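Putative branched-chain amino acid transport system substrate-binding protein (Rhodopseudomonas palustris, PDB 3TX6) probably binds aromatic acids such as 3-(4-hydroxyphenyl)pyruvate in the periplasm and delivers them to an ABC transporter for uptake. Local coordinates at residues Pro247-Glu252 with Ile349-Lys354; Val125-Met130 with Asp149-Asp154; Lys131-Lys136 with Lys216-Gln221; Pro26-Leu31 with Val45-Asp50. All blocks are in the same frame, centred on the assembly; numbering follows the deposited sequence.

Contact 1: Pro247-Glu252 with Ile349-Lys354; sequences PVMDPE and ILLTVK
Ile349 lays both ends of its branched side chain against the turn at 247-252. Its CG2 methyl meets the pyrrolidine ring of Pro247, with CG2 4.1 Å from Pro247 CB, while the longer arm runs on until CD1 lies 4.1 Å from CB of Asp250. The spread follows from the first torsion, which sets CG1 between the backbone N and the carbonyl carbon (chi1 63°), the crowded position, and turns both branches to the proline. Two residues along the strand, Leu351 brings one methyl to the selenomethionine Met249: Leu351 CD1 is 4.0 Å from Met249 CB and slightly farther from CG. These two side chains cross at about a right angle, and both also pack on Tyr358 of the next strand. The turn keeps its shape through a bond of 2.9 Å from Asp250 N to Pro247 O, and Asp250 OD1 accepts from Gly253 N, so the carboxylate looks to its own loop while only its CB serves the strand. With an alanine in place of Ile349 both arms are gone, and the flank of Pro247 and the CB of Asp250 would probably be left without their apolar cover. Nothing polar crosses between the segments. Strand 349-354 runs antiparallel to 242-245, bonded to it through pairs such as Ile349 with Ser245, and the loop at 247-252 leaves that neighbour by a 3-10 turn that packs on the side chains of strand 349-354. This is consistent with a connection near the hinge of a two-lobed periplasmic binding protein, where the chain quits the C-terminal lobe's sheet.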
# COMPACT_ATOMS: atom_id res chain seq x y z
N PRO A 247 -0.04 1.46 -10.69
CA PRO A 247 0.01 1.10 -12.11
C PRO A 247 0.32 -0.35 -12.38
O PRO A 247 0.17 -0.83 -13.51
CB PRO A 247 1.06 2.05 -12.67
CG PRO A 247 1.89 2.47 -11.51
CD PRO A 247 0.96 2.49 -10.33
N VAL A 248 0.80 -1.06 -11.36
CA VAL A 248 1.10 -2.49 -11.51
C VAL A 248 -0.11 -3.29 -11.91
O VAL A 248 0.00 -4.39 -12.41
CB VAL A 248 1.69 -3.12 -10.19
CG1 VAL A 248 0.61 -3.30 -9.09
CG2 VAL A 248 2.45 -4.42 -10.51
N MSE A 249 -1.29 -2.74 -11.67
CA MSE A 249 -2.47 -3.48 -12.03
C MSE A 249 -2.67 -3.53 -13.53
O MSE A 249 -3.39 -4.41 -14.03
CB MSE A 249 -3.70 -2.92 -11.34
CG MSE A 249 -3.68 -3.19 -9.84
SE MSE A 249 -3.78 -5.08 -9.33
CE MSE A 249 -5.72 -5.27 -9.64
N ASP A 250 -2.03 -2.63 -14.28
CA ASP A 250 -2.12 -2.68 -15.76
C ASP A 250 -0.87 -2.20 -16.47
O ASP A 250 -0.90 -1.17 -17.12
CB ASP A 250 -3.35 -1.87 -16.20
CG ASP A 250 -3.66 -1.98 -17.69
OD1 ASP A 250 -3.17 -2.89 -18.35
OD2 ASP A 250 -4.42 -1.12 -18.18
N PRO A 251 0.23 -2.99 -16.42
CA PRO A 251 1.40 -2.58 -17.16
C PRO A 251 1.18 -2.62 -18.69
O PRO A 251 1.77 -1.83 -19.45
CB PRO A 251 2.47 -3.59 -16.74
CG PRO A 251 1.99 -4.06 -15.41
CD PRO A 251 0.50 -4.12 -15.53
N GLU A 252 0.35 -3.54 -19.12
CA GLU A 252 0.00 -3.68 -20.53
C GLU A 252 -0.56 -2.37 -21.12
O GLU A 252 -0.33 -2.05 -22.29
CB GLU A 252 -1.02 -4.81 -20.74
CG GLU A 252 -0.53 -6.21 -20.35
CD GLU A 252 -0.73 -6.59 -18.89
OE1 GLU A 252 -1.09 -5.75 -18.04
OE2 GLU A 252 -0.47 -7.75 -18.59
N ILE A 349 -3.06 4.99 -11.20
CA ILE A 349 -4.03 4.94 -12.28
C ILE A 349 -5.37 4.80 -11.64
O ILE A 349 -5.48 4.53 -10.43
CB ILE A 349 -3.78 3.77 -13.25
CG1 ILE A 349 -3.94 2.39 -12.54
CG2 ILE A 349 -2.41 3.90 -13.90
CD1 ILE A 349 -3.82 1.22 -13.49
N LEU A 350 -6.40 4.95 -12.44
CA LEU A 350 -7.74 4.79 -11.94
C LEU A 350 -8.33 3.56 -12.63
O LEU A 350 -8.24 3.40 -13.88
CB LEU A 350 -8.57 6.02 -12.30
CG LEU A 350 -10.00 6.07 -11.71
CD1 LEU A 350 -10.08 6.11 -10.18
CD2 LEU A 350 -10.76 7.28 -12.28
N LEU A 351 -8.89 2.68 -11.83
CA LEU A 351 -9.53 1.43 -12.34
C LEU A 351 -10.99 1.48 -12.19
O LEU A 351 -11.55 2.07 -11.24
CB LEU A 351 -9.05 0.21 -11.56
CG LEU A 351 -7.59 -0.20 -11.63
CD1 LEU A 351 -7.30 -1.37 -10.69
CD2 LEU A 351 -7.27 -0.45 -13.09
N THR A 352 -11.66 0.81 -13.13
CA THR A 352 -13.03 0.44 -12.90
C THR A 352 -13.16 -1.08 -13.09
O THR A 352 -12.19 -1.75 -13.41
CB THR A 352 -13.98 1.28 -13.80
OG1 THR A 352 -15.31 1.13 -13.36
CG2 THR A 352 -13.85 0.91 -15.30
N VAL A 353 -14.35 -1.61 -12.82
CA VAL A 353 -14.70 -3.02 -13.02
C VAL A 353 -15.78 -3.11 -14.08
O VAL A 353 -16.85 -2.51 -13.94
CB VAL A 353 -15.15 -3.63 -11.69
CG1 VAL A 353 -15.65 -5.04 -11.92
CG2 VAL A 353 -13.99 -3.66 -10.70
N LYS A 354 -15.46 -3.84 -15.17
CA LYS A 354 -16.44 -4.12 -16.22
C LYS A 354 -16.33 -5.60 -16.59
O LYS A 354 -15.23 -6.10 -16.80
CB LYS A 354 -16.18 -3.28 -17.49
CG LYS A 354 -16.07 -1.76 -17.30
CD LYS A 354 -17.35 -1.11 -16.77
CE LYS A 354 -18.41 -0.92 -17.84
NZ LYS A 354 -19.49 -0.07 -17.28

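Contact 2: Val125-Met130 with Asp149-Asp154; sequences VLYEHM and DLWFND
Tyr127 and Asp154 reach across from helix segments whose axes come no closer than 13.0 Å, and meet with the phenol ring and the carboxylate turned 27° against each other. The hydroxyl OH of Tyr127 donates to OD2 of Asp154 over 2.7 Å, arriving on the anti side of that oxygen and 27° out of the carboxylate plane, while OD2 itself sits at the edge of the phenol ring. Asp154 holds CG anti to its backbone N (chi1 -178°), which swings the carboxylate off its own helix to the tyrosine. Trp151 comes in next to this bond: Tyr127 OH lies at the indole edge, 4.0 Å from CZ3. Leu126, crossing the tryptophan at about a right angle, touches the same end of the indole, CD1 being 4.0 Å from Trp151 CH2. A phenylalanine in place of Tyr127 would probably keep much of the packing but leave OD2 of the buried Asp154 without this donor. The other oxygen, OD1, is bonded to Gln158 NE2. With a donor at each oxygen, the acid's negative charge is probably stabilised inside an otherwise apolar interface, and the bond probably fixes the direction of the hydroxyl.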
# COMPACT_ATOMS: atom_id res chain seq x y z
N VAL A 125 -6.98 11.50 -7.27
CA VAL A 125 -7.41 10.83 -8.49
C VAL A 125 -8.89 10.47 -8.39
O VAL A 125 -9.65 10.55 -9.36
CB VAL A 125 -6.47 9.66 -8.95
CG1 VAL A 125 -6.73 8.33 -8.23
CG2 VAL A 125 -6.56 9.48 -10.44
N LEU A 126 -9.35 10.09 -7.22
CA LEU A 126 -10.76 9.77 -7.04
C LEU A 126 -11.65 11.00 -7.09
O LEU A 126 -12.69 11.00 -7.74
CB LEU A 126 -10.98 9.07 -5.71
CG LEU A 126 -10.28 7.70 -5.50
CD1 LEU A 126 -10.48 7.23 -4.04
CD2 LEU A 126 -10.79 6.67 -6.50
N TYR A 127 -11.24 12.06 -6.39
CA TYR A 127 -12.05 13.28 -6.36
C TYR A 127 -12.09 13.97 -7.75
O TYR A 127 -13.10 14.57 -8.10
CB TYR A 127 -11.59 14.29 -5.29
CG TYR A 127 -11.22 13.68 -3.94
CD1 TYR A 127 -11.92 12.61 -3.43
CD2 TYR A 127 -10.17 14.19 -3.17
CE1 TYR A 127 -11.56 12.02 -2.24
CE2 TYR A 127 -9.82 13.62 -1.96
CZ TYR A 127 -10.51 12.52 -1.51
OH TYR A 127 -10.20 11.89 -0.32
N GLU A 128 -11.00 13.91 -8.49
CA GLU A 128 -10.97 14.46 -9.84
C GLU A 128 -12.04 13.81 -10.68
O GLU A 128 -12.75 14.48 -11.40
CB GLU A 128 -9.60 14.30 -10.52
CG GLU A 128 -8.55 15.30 -10.03
CD GLU A 128 -7.15 15.07 -10.59
OE1 GLU A 128 -6.90 13.97 -11.16
OE2 GLU A 128 -6.29 15.99 -10.46
N HIS A 129 -12.10 12.48 -10.61
CA HIS A 129 -13.13 11.75 -11.30
C HIS A 129 -14.51 12.12 -10.86
O HIS A 129 -15.40 12.31 -11.72
CB HIS A 129 -12.91 10.26 -11.15
CG HIS A 129 -13.85 9.44 -11.94
ND1 HIS A 129 -15.06 9.06 -11.48
CD2 HIS A 129 -13.73 8.92 -13.23
CE1 HIS A 129 -15.69 8.34 -12.45
NE2 HIS A 129 -14.86 8.23 -13.50
N MSE A 130 -14.72 12.23 -9.55
CA MSE A 130 -16.02 12.66 -9.02
C MSE A 130 -16.44 13.95 -9.71
O MSE A 130 -17.53 14.04 -10.23
CB MSE A 130 -15.97 12.81 -7.48
CG MSE A 130 -15.80 11.49 -6.69
SE MSE A 130 -15.75 11.95 -4.76
CE MSE A 130 -15.09 10.17 -4.17
N ASP A 149 -9.06 7.34 9.36
CA ASP A 149 -8.87 8.75 9.65
C ASP A 149 -8.09 9.44 8.55
O ASP A 149 -8.46 10.54 8.11
CB ASP A 149 -8.09 8.92 10.97
CG ASP A 149 -8.90 8.55 12.23
OD1 ASP A 149 -10.14 8.36 12.13
OD2 ASP A 149 -8.29 8.42 13.32
N LEU A 150 -6.99 8.84 8.11
CA LEU A 150 -6.20 9.50 7.05
C LEU A 150 -7.12 9.75 5.84
O LEU A 150 -7.08 10.81 5.22
CB LEU A 150 -5.05 8.66 6.58
CG LEU A 150 -3.83 8.55 7.47
CD1 LEU A 150 -2.98 7.34 7.07
CD2 LEU A 150 -3.05 9.85 7.39
N TRP A 151 -7.95 8.79 5.51
CA TRP A 151 -8.84 8.90 4.32
C TRP A 151 -9.93 9.90 4.52
O TRP A 151 -10.18 10.75 3.64
CB TRP A 151 -9.39 7.54 3.96
CG TRP A 151 -8.50 6.84 2.96
CD1 TRP A 151 -7.69 5.73 3.13
CD2 TRP A 151 -8.38 7.22 1.57
NE1 TRP A 151 -7.07 5.42 1.96
CE2 TRP A 151 -7.43 6.33 0.98
CE3 TRP A 151 -8.94 8.24 0.79
CZ2 TRP A 151 -7.11 6.39 -0.37
CZ3 TRP A 151 -8.60 8.28 -0.55
CH2 TRP A 151 -7.70 7.39 -1.11
N PHE A 152 -10.57 9.84 5.68
CA PHE A 152 -11.58 10.86 5.97
C PHE A 152 -11.00 12.25 5.99
O PHE A 152 -11.59 13.16 5.43
CB PHE A 152 -12.36 10.60 7.26
CG PHE A 152 -13.44 11.60 7.50
CD1 PHE A 152 -14.55 11.66 6.65
CD2 PHE A 152 -13.35 12.48 8.55
CE1 PHE A 152 -15.53 12.60 6.85
CE2 PHE A 152 -14.35 13.41 8.76
CZ PHE A 152 -15.44 13.47 7.91
N ASN A 153 -9.87 12.44 6.65
CA ASN A 153 -9.29 13.76 6.73
C ASN A 153 -8.96 14.32 5.35
O ASN A 153 -9.11 15.53 5.09
CB ASN A 153 -8.04 13.75 7.59
CG ASN A 153 -8.33 13.50 9.04
OD1 ASN A 153 -9.47 13.57 9.49
ND2 ASN A 153 -7.26 13.23 9.79
N ASP A 154 -8.51 13.44 4.47
CA ASP A 154 -8.19 13.83 3.11
C ASP A 154 -9.47 14.22 2.34
O ASP A 154 -9.47 15.21 1.58
CB ASP A 154 -7.43 12.70 2.37
CG ASP A 154 -7.02 13.10 0.96
OD1 ASP A 154 -6.12 13.95 0.86
OD2 ASP A 154 -7.63 12.59 -0.04

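Contact 3: Lys131-Lys136 with Lys216-Gln221; sequences KKNNIK and KGLIYQ
The phenol ring of Tyr220 points its hydroxyl end at the loop 131-136, where Tyr220 OH lies 4.3 Å from CG1 of Ile135, a loose brush without polar content. The bond of that hydroxyl is made with His129 ND1, on helix 119-130. Met130 packs over one face of the ring near CZ, and Ile135 comes in on the same side of the ring plane, out past the hydroxyl and off to the CE1 side. The main apolar contact lies beside the phenol. Leu218, one side chain along on the same face of the strand, uses a single methyl: its CD1 is 4.0 Å from Ile135 CD1 and 3.8 Å from Asn133 CB. The two branched chains are set at a slant, so that methyl rests between the tip of the isoleucine and the stem of the asparagine. Ile135 has CG1 anti to its carbonyl carbon, beside the backbone N (chi1 -53°), and this carries CD1 to the leucine. Behind it the loop is tied to itself. Lys131 NZ donates over 2.9 Å to the carbonyl O of Ile135, tilted from the carbonyl plane, and also to Gly163 O; Lys136 NZ bonds Asn134 OD1 over 2.8 Å. Asn134 takes a left-handed backbone conformation (phi 59°) as the chain reverses. Ile135 further touches Ala193 and Leu164, closing the apolar patch. The loop joins helix 119-130 to strand 137-143, and strand 193-197 separates that strand from 218-221. The contact packs this loop against strand 218-221, as in the Rossmann-like alpha/beta lobe of type I periplasmic binding proteins.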
# COMPACT_ATOMS: atom_id res chain seq x y z
N LYS A 131 -15.54 14.94 -9.78
CA LYS A 131 -15.89 16.26 -10.31
C LYS A 131 -15.98 16.34 -11.85
O LYS A 131 -16.25 17.42 -12.43
CB LYS A 131 -14.94 17.34 -9.79
CG LYS A 131 -14.91 17.49 -8.27
CD LYS A 131 -16.27 17.66 -7.59
CE LYS A 131 -17.06 18.88 -8.10
NZ LYS A 131 -18.44 18.94 -7.54
N LYS A 132 -15.74 15.22 -12.49
CA LYS A 132 -15.99 15.06 -13.90
C LYS A 132 -17.30 14.28 -14.11
O LYS A 132 -17.79 14.18 -15.25
CB LYS A 132 -14.79 14.37 -14.57
CG LYS A 132 -13.60 15.32 -14.87
CD LYS A 132 -13.40 15.54 -16.39
CE LYS A 132 -13.71 16.97 -16.85
NZ LYS A 132 -15.14 17.36 -17.08
N ASN A 133 -17.90 13.78 -13.04
CA ASN A 133 -19.05 12.89 -13.16
C ASN A 133 -20.24 13.36 -12.33
O ASN A 133 -21.04 12.56 -11.85
CB ASN A 133 -18.65 11.45 -12.85
CG ASN A 133 -17.81 10.85 -13.95
OD1 ASN A 133 -16.57 10.93 -13.94
ND2 ASN A 133 -18.49 10.27 -14.96
N ASN A 134 -20.37 14.68 -12.23
CA ASN A 134 -21.54 15.31 -11.63
C ASN A 134 -21.75 14.86 -10.20
O ASN A 134 -22.88 14.68 -9.77
CB ASN A 134 -22.82 15.13 -12.50
CG ASN A 134 -23.91 16.11 -12.10
OD1 ASN A 134 -23.61 17.20 -11.58
ND2 ASN A 134 -25.18 15.73 -12.31
N ILE A 135 -20.65 14.67 -9.47
CA ILE A 135 -20.78 14.36 -8.05
C ILE A 135 -20.65 15.65 -7.26
O ILE A 135 -19.60 16.29 -7.30
CB ILE A 135 -19.70 13.39 -7.57
CG1 ILE A 135 -19.70 12.17 -8.48
CG2 ILE A 135 -19.91 13.05 -6.08
CD1 ILE A 135 -20.98 11.42 -8.45
N LYS A 136 -21.70 16.00 -6.52
CA LYS A 136 -21.66 17.19 -5.64
C LYS A 136 -21.60 16.81 -4.17
O LYS A 136 -20.84 17.39 -3.40
CB LYS A 136 -22.88 18.08 -5.88
CG LYS A 136 -22.99 18.57 -7.33
CD LYS A 136 -24.29 19.33 -7.63
CE LYS A 136 -24.37 19.69 -9.12
NZ LYS A 136 -25.26 18.79 -9.89
N LYS A 216 -27.63 3.97 -5.62
CA LYS A 216 -27.44 4.10 -7.07
C LYS A 216 -26.31 4.98 -7.50
O LYS A 216 -25.94 5.02 -8.69
CB LYS A 216 -28.72 4.63 -7.76
CG LYS A 216 -29.74 3.56 -8.13
CD LYS A 216 -30.34 2.94 -6.88
CE LYS A 216 -31.83 2.64 -7.01
NZ LYS A 216 -32.46 2.60 -5.68
N GLY A 217 -25.73 5.68 -6.53
CA GLY A 217 -24.62 6.59 -6.82
C GLY A 217 -23.33 5.87 -7.14
O GLY A 217 -23.24 4.63 -7.04
N LEU A 218 -22.35 6.67 -7.59
CA LEU A 218 -21.02 6.15 -7.83
C LEU A 218 -20.37 5.73 -6.50
O LEU A 218 -20.51 6.42 -5.48
CB LEU A 218 -20.14 7.14 -8.61
CG LEU A 218 -20.53 7.46 -10.08
CD1 LEU A 218 -19.56 8.46 -10.73
CD2 LEU A 218 -20.59 6.16 -10.90
N ILE A 219 -19.69 4.58 -6.50
CA ILE A 219 -18.89 4.15 -5.31
C ILE A 219 -17.41 4.12 -5.65
O ILE A 219 -16.98 3.66 -6.77
CB ILE A 219 -19.30 2.75 -4.81
CG1 ILE A 219 -20.77 2.73 -4.43
CG2 ILE A 219 -18.40 2.29 -3.64
CD1 ILE A 219 -21.33 1.31 -4.15
N TYR A 220 -16.63 4.67 -4.70
CA TYR A 220 -15.21 4.85 -4.86
C TYR A 220 -14.49 4.05 -3.80
O TYR A 220 -14.90 4.01 -2.60
CB TYR A 220 -14.85 6.35 -4.78
CG TYR A 220 -15.33 7.18 -5.99
CD1 TYR A 220 -16.67 7.60 -6.15
CD2 TYR A 220 -14.45 7.52 -6.98
CE1 TYR A 220 -17.08 8.30 -7.29
CE2 TYR A 220 -14.85 8.24 -8.11
CZ TYR A 220 -16.17 8.63 -8.27
OH TYR A 220 -16.52 9.37 -9.41
N GLN A 221 -13.42 3.41 -4.24
CA GLN A 221 -12.64 2.53 -3.36
C GLN A 221 -11.21 3.01 -3.33
O GLN A 221 -10.68 3.51 -4.36
CB GLN A 221 -12.67 1.04 -3.79
CG GLN A 221 -14.01 0.34 -3.61
CD GLN A 221 -14.29 -0.11 -2.19
OE1 GLN A 221 -13.37 -0.14 -1.35
NE2 GLN A 221 -15.53 -0.51 -1.90

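Contact 4: Pro26-Leu31 with Val45-Asp50; sequences PERNAL and VIVLDD
A beta-alpha-beta unit opens the N-terminal lobe: strand 8-14, helix 21-29 and then strand 41-49, which lies parallel to the first strand and next to it. Here the C-terminal part of the helix region meets the second strand. Val45 and Val47 direct their side chains at the helix, while Ile46 and Leu48 project from the other side of the sheet, where Leu48 packs on helix 54-67. Leu31 and Val47 reach toward each other tip to tip, with Leu31 CD1 3.3 Å from Val47 CG2, closer than usual for two methyl carbons. The same CD1 also looks at Val45, 4.3 Å from its CG1, so the leucine methyl lies near both valines. Val47 stands with CG1 anti to its backbone N (chi1 -170°), which sends CG2 to the leucine and leaves CG1 for Arg28. That arginine, modelled in two conformers, runs out extended from CG to NE in the one described, and its CD is 4.0 Å from Val47 CG1. The valine methyl comes at the edge of the guanidinium, near its plane, and not over its face. The backbone holds Leu31 in place with a bond of 3.1 Å from its N to Arg28 O, and Ile12 of the central strand lies against both Leu31 and Val45. Phe291 of helix 282-304 touches Leu31 too. The adhesion across this contact is thus wholly apolar: methyls of branched side chains meet one another near the surface, and the arginine contributes the carbons of its stem, while its charged end extends past the strand's valine.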
# COMPACT_ATOMS: atom_id res chain seq x y z
N PRO A 26 0.30 -12.24 -0.69
CA PRO A 26 1.04 -11.88 -1.89
C PRO A 26 2.37 -11.16 -1.66
O PRO A 26 3.32 -11.29 -2.45
CB PRO A 26 0.07 -10.94 -2.64
CG PRO A 26 -1.29 -11.35 -2.13
CD PRO A 26 -1.05 -11.67 -0.70
N GLU A 27 2.43 -10.41 -0.57
CA GLU A 27 3.68 -9.76 -0.18
C GLU A 27 4.78 -10.77 0.11
O GLU A 27 5.94 -10.59 -0.33
CB GLU A 27 3.43 -8.83 1.00
CG GLU A 27 2.65 -7.62 0.54
CD GLU A 27 2.03 -6.70 1.58
OE1 GLU A 27 2.06 -6.96 2.77
OE2 GLU A 27 1.46 -5.68 1.10
N ARG A 28 4.43 -11.82 0.85
CA ARG A 28 5.38 -12.89 1.15
C ARG A 28 5.72 -13.66 -0.13
O ARG A 28 6.89 -13.94 -0.39
CB ARG A 28 4.78 -13.83 2.19
CG ARG A 28 5.58 -15.11 2.39
CD ARG A 28 5.23 -15.77 3.72
NE ARG A 28 5.99 -17.00 3.93
CZ ARG A 28 5.66 -18.18 3.41
NH1 ARG A 28 6.42 -19.25 3.63
NH2 ARG A 28 4.57 -18.27 2.65
N ASN A 29 4.72 -13.97 -0.93
CA ASN A 29 4.97 -14.75 -2.15
C ASN A 29 5.85 -13.98 -3.15
O ASN A 29 6.61 -14.58 -3.90
CB ASN A 29 3.67 -15.18 -2.81
CG ASN A 29 2.94 -16.28 -2.07
OD1 ASN A 29 3.50 -16.94 -1.22
ND2 ASN A 29 1.68 -16.48 -2.43
N ALA A 30 5.76 -12.65 -3.18
CA ALA A 30 6.50 -11.90 -4.14
C ALA A 30 8.02 -12.02 -3.87
O ALA A 30 8.83 -11.74 -4.78
CB ALA A 30 6.09 -10.41 -4.10
N LEU A 31 8.38 -12.39 -2.64
CA LEU A 31 9.78 -12.52 -2.28
C LEU A 31 10.50 -13.62 -3.09
O LEU A 31 11.76 -13.62 -3.18
CB LEU A 31 9.92 -12.83 -0.79
CG LEU A 31 9.30 -11.79 0.17
CD1 LEU A 31 9.37 -12.29 1.60
CD2 LEU A 31 10.00 -10.44 0.01
N VAL A 45 16.92 -13.10 3.95
CA VAL A 45 15.60 -12.53 4.12
C VAL A 45 14.85 -13.42 5.12
O VAL A 45 14.71 -14.65 4.94
CB VAL A 45 14.83 -12.46 2.78
CG1 VAL A 45 13.44 -11.88 2.99
CG2 VAL A 45 15.60 -11.65 1.75
N ILE A 46 14.38 -12.79 6.19
CA ILE A 46 13.68 -13.44 7.30
C ILE A 46 12.25 -12.90 7.35
O ILE A 46 12.04 -11.71 7.45
CB ILE A 46 14.36 -13.16 8.65
CG1 ILE A 46 15.83 -13.58 8.61
CG2 ILE A 46 13.63 -13.92 9.75
CD1 ILE A 46 16.73 -12.77 9.49
N VAL A 47 11.30 -13.79 7.13
CA VAL A 47 9.88 -13.44 7.00
C VAL A 47 9.08 -13.97 8.15
O VAL A 47 9.22 -15.12 8.51
CB VAL A 47 9.26 -13.95 5.68
CG1 VAL A 47 7.87 -13.34 5.49
CG2 VAL A 47 10.20 -13.58 4.53
N LEU A 48 8.27 -13.12 8.75
CA LEU A 48 7.38 -13.51 9.84
C LEU A 48 5.98 -12.97 9.61
O LEU A 48 5.83 -11.91 9.04
CB LEU A 48 7.92 -12.94 11.18
CG LEU A 48 9.26 -13.54 11.67
CD1 LEU A 48 9.78 -12.79 12.92
CD2 LEU A 48 9.18 -15.07 11.95
N ASP A 49 4.99 -13.68 10.12
CA ASP A 49 3.62 -13.24 10.19
C ASP A 49 3.41 -12.44 11.46
O ASP A 49 3.85 -12.87 12.53
CB ASP A 49 2.74 -14.48 10.22
CG ASP A 49 1.25 -14.21 10.27
OD1 ASP A 49 0.76 -13.16 9.82
OD2 ASP A 49 0.57 -15.13 10.79
N ASP A 50 2.64 -11.38 11.36
CA ASP A 50 2.17 -10.68 12.54
C ASP A 50 0.64 -10.73 12.77
O ASP A 50 0.14 -10.16 13.75
CB ASP A 50 2.60 -9.21 12.51
CG ASP A 50 2.26 -8.52 11.21
OD1 ASP A 50 1.11 -8.63 10.74
OD2 ASP A 50 3.16 -7.78 10.71

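How the contacts relate
Contacts 1, 2 and 3 gather in one lobe, and contact 4 belongs to the other, its centre about 30 Å from that of contact 2 and about 37 Å from that of contact 3. Contacts 2 and 3 are continuous: besides the His129-Tyr220 bond, Met130 O lies 3.3 Å from Ile135 N, a probable hydrogen bond where the helix passes into the loop. Contact 1 touches contact 2, Leu350 CD1 lying 3.8 Å from Leu126 CD2, but not contact 3 (nearest atoms about 6 Å apart), though both reach one sheet. The bound 3-(4-hydroxyphenyl)pyruvate lies about 6 Å from the side chain of Trp151 in contact 2 and about 10 Å from that of Met249 in contact 1.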